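Local coordinates for secretory-abundant heat soluble protein 1 (Ramazzottius varieornatus, PDB 5XN9) that acts as a secreted molecular shield against desiccation, forming a protective non-crystalline amorphous solid as water is lost, at residues N38-H43 / R132-S137. Numbering follows the deposited sequence.
Sequences NHKTFH and RWYKKS. With MG (magnesium ion), chain C; ACY (acetic acid), chain L.
H43 and Y134 reach toward each other inside the fatty-acid-binding-protein-like beta-barrel and share a magnesium ion, illustrating how two strands that are not paired can be tied together through their side chains. H43 NE2 binds the metal at 1.9 Å and Y134 OH at 2.0 Å, while OXT of an acetate, probably from the crystallisation liquor, supplies a third ligand. The histidine ring turns its edge to the tyrosine face in an offset edge-to-face pair, planes 73° apart. Y134 CE2 lies in the plane of the histidine ring, at its edge, 3.4 Å from H43 CD2.

Next to the metal, R132 runs fully extended from CG to NE and turns its guanidinium edge to the loop that leads into strand 42-48 and to the acetate. R132 NH2 donates a hydrogen bond to N38 OD1 at 2.6 Å, nearly in line with the amide C=O, although the two flat groups stand 71° apart; N38 CG lies anti to its own backbone N (chi1 -176°), which swings the amide toward the arginine. R132 NH1 donates both to T41 OG1 and, at 3.1 Å, to O of the acetate. A leucine in place of R132 would probably leave N38 OD1 without its guanidinium partner and H39 O with only the T41 hydroxyl of its two donors.

Farther out, strand 10-19 lies between the two strands in the sheet, and S14 and T15 on it hold T41 N and N38 ND2. With NE2 on the metal and ND1 on H54 of strand 51-58, the H43 imidazole is held at both nitrogens, which probably fixes its rotation, while K121 and Y123 also bind the acetate. At H39 O two donors converge from opposite faces of the carbonyl plane: R132 NH2 at 2.7 Å and T41 OG1 at 2.8 Å.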
loop_
_atom_site.group_PDB
_atom_site.type_symbol
_atom_site.label_atom_id
_atom_site.label_comp_id
_atom_site.label_asym_id
_atom_site.label_seq_id
_atom_site.Cartn_x
_atom_site.Cartn_y
_atom_site.Cartn_z
ATOM N N ASN A 38 -10.766 -10.361 2.174
ATOM C CA ASN A 38 -9.362 -10.484 2.526
ATOM C C ASN A 38 -8.690 -11.399 1.500
ATOM O O ASN A 38 -8.340 -12.542 1.778
ATOM C CB ASN A 38 -9.199 -11.011 3.953
ATOM C CG ASN A 38 -7.754 -11.072 4.396
ATOM O OD1 ASN A 38 -6.869 -10.526 3.744
ATOM N ND2 ASN A 38 -7.508 -11.740 5.517
ATOM N N HIS A 39 -8.507 -10.888 0.289
ATOM C CA HIS A 39 -7.861 -11.672 -0.753
ATOM C C HIS A 39 -6.351 -11.563 -0.631
ATOM O O HIS A 39 -5.815 -10.509 -0.273
ATOM C CB HIS A 39 -8.316 -11.212 -2.133
ATOM C CG HIS A 39 -9.733 -11.581 -2.442
ATOM N ND1 HIS A 39 -10.082 -12.792 -3.004
ATOM C CD2 HIS A 39 -10.892 -10.911 -2.240
ATOM C CE1 HIS A 39 -11.394 -12.844 -3.147
ATOM N NE2 HIS A 39 -11.910 -11.716 -2.688
ATOM N N LYS A 40 -5.668 -12.667 -0.928
ATOM C CA LYS A 40 -4.217 -12.732 -0.810
ATOM C C LYS A 40 -3.557 -11.613 -1.604
ATOM O O LYS A 40 -3.781 -11.466 -2.811
ATOM C CB LYS A 40 -3.740 -14.097 -1.309
ATOM C CG LYS A 40 -2.239 -14.310 -1.249
ATOM C CD LYS A 40 -1.705 -14.201 0.162
ATOM C CE LYS A 40 -2.255 -15.287 1.068
ATOM N NZ LYS A 40 -1.488 -15.359 2.343
ATOM N N THR A 41 -2.746 -10.824 -0.910
ATOM C CA THR A 41 -2.146 -9.618 -1.455
ATOM C C THR A 41 -0.661 -9.644 -1.146
ATOM O O THR A 41 -0.255 -10.036 -0.047
ATOM C CB THR A 41 -2.787 -8.369 -0.813
ATOM O OG1 THR A 41 -4.195 -8.367 -1.094
ATOM C CG2 THR A 41 -2.149 -7.065 -1.321
ATOM N N PHE A 42 0.144 -9.227 -2.115
ATOM C CA PHE A 42 1.586 -9.164 -1.961
ATOM C C PHE A 42 2.060 -7.734 -2.174
ATOM O O PHE A 42 1.610 -7.050 -3.101
ATOM C CB PHE A 42 2.280 -10.081 -2.973
ATOM C CG PHE A 42 1.912 -11.519 -2.833
ATOM C CD1 PHE A 42 0.792 -12.024 -3.475
ATOM C CD2 PHE A 42 2.685 -12.373 -2.065
ATOM C CE1 PHE A 42 0.444 -13.367 -3.346
ATOM C CE2 PHE A 42 2.350 -13.710 -1.934
ATOM C CZ PHE A 42 1.225 -14.209 -2.572
ATOM N N HIS A 43 2.961 -7.286 -1.308
ATOM C CA HIS A 43 3.692 -6.034 -1.478
ATOM C C HIS A 43 5.164 -6.385 -1.553
ATOM O O HIS A 43 5.695 -7.018 -0.637
ATOM C CB HIS A 43 3.484 -5.084 -0.293
ATOM C CG HIS A 43 2.110 -4.506 -0.220
ATOM N ND1 HIS A 43 1.730 -3.407 -0.957
ATOM C CD2 HIS A 43 1.018 -4.883 0.486
ATOM C CE1 HIS A 43 0.464 -3.129 -0.708
ATOM N NE2 HIS A 43 0.010 -4.006 0.169
ATOM N N ARG A 132 -4.128 -3.928 8.196
ATOM C CA ARG A 132 -3.924 -5.249 7.644
ATOM C C ARG A 132 -2.506 -5.671 7.981
ATOM O O ARG A 132 -1.593 -4.845 7.955
ATOM C CB ARG A 132 -4.127 -5.172 6.144
ATOM C CG ARG A 132 -4.519 -6.438 5.562
ATOM C CD ARG A 132 -4.904 -6.277 4.137
ATOM N NE ARG A 132 -5.237 -7.581 3.629
ATOM C CZ ARG A 132 -5.289 -7.889 2.347
ATOM N NH1 ARG A 132 -5.019 -6.969 1.424
ATOM N NH2 ARG A 132 -5.605 -9.119 2.004
ATOM N N TRP A 133 -2.325 -6.941 8.336
ATOM C CA TRP A 133 -1.020 -7.436 8.745
ATOM C C TRP A 133 -0.452 -8.370 7.689
ATOM O O TRP A 133 -1.179 -9.192 7.116
ATOM C CB TRP A 133 -1.089 -8.129 10.102
ATOM C CG TRP A 133 -1.253 -7.133 11.203
ATOM C CD1 TRP A 133 -0.261 -6.584 11.962
ATOM C CD2 TRP A 133 -2.475 -6.523 11.639
ATOM N NE1 TRP A 133 -0.790 -5.690 12.858
ATOM C CE2 TRP A 133 -2.146 -5.629 12.678
ATOM C CE3 TRP A 133 -3.815 -6.650 11.257
ATOM C CZ2 TRP A 133 -3.108 -4.873 13.347
ATOM C CZ3 TRP A 133 -4.769 -5.897 11.922
ATOM C CH2 TRP A 133 -4.411 -5.022 12.958
ATOM N N TYR A 134 0.847 -8.223 7.432
ATOM C CA TYR A 134 1.569 -8.986 6.429
ATOM C C TYR A 134 2.747 -9.700 7.080
ATOM O O TYR A 134 3.287 -9.245 8.091
ATOM C CB TYR A 134 2.108 -8.045 5.336
ATOM C CG TYR A 134 1.025 -7.413 4.496
ATOM C CD1 TYR A 134 0.254 -6.358 4.980
ATOM C CD2 TYR A 134 0.761 -7.880 3.217
ATOM C CE1 TYR A 134 -0.743 -5.801 4.211
ATOM C CE2 TYR A 134 -0.235 -7.327 2.445
ATOM C CZ TYR A 134 -0.986 -6.289 2.944
ATOM O OH TYR A 134 -1.985 -5.726 2.182
ATOM N N LYS A 135 3.155 -10.817 6.485
ATOM C CA LYS A 135 4.334 -11.554 6.916
ATOM C C LYS A 135 5.347 -11.602 5.776
ATOM O O LYS A 135 4.999 -11.448 4.609
ATOM C CB LYS A 135 3.959 -12.982 7.321
ATOM C CG LYS A 135 3.274 -13.764 6.205
ATOM C CD LYS A 135 2.853 -15.158 6.657
ATOM C CE LYS A 135 2.081 -15.883 5.561
ATOM N NZ LYS A 135 1.639 -17.246 5.980
ATOM N N LYS A 136 6.615 -11.807 6.123
ATOM C CA LYS A 136 7.633 -12.007 5.097
ATOM C C LYS A 136 7.318 -13.258 4.284
ATOM O O LYS A 136 6.901 -14.284 4.829
ATOM C CB LYS A 136 9.006 -12.159 5.753
ATOM C CG LYS A 136 9.618 -10.854 6.230
ATOM C CD LYS A 136 10.309 -10.113 5.091
ATOM C CE LYS A 136 11.411 -9.198 5.617
ATOM N NZ LYS A 136 12.160 -8.504 4.534
ATOM N N SER A 137 7.520 -13.173 2.971
ATOM C CA SER A 137 7.167 -14.286 2.099
ATOM C C SER A 137 8.139 -15.451 2.257
ATOM O O SER A 137 9.340 -15.267 2.470
ATOM C CB SER A 137 7.128 -13.835 0.643
ATOM O OG SER A 137 5.947 -13.101 0.389
HETATM MG MG MG C . -1.726 -4.230 0.932
HETATM C C ACY L . -3.608 -3.404 0.006
HETATM O O ACY L . -4.400 -3.947 0.809
HETATM O OXT ACY L . -2.642 -2.692 0.355
HETATM C CH3 ACY L . -3.825 -3.622 -1.463
#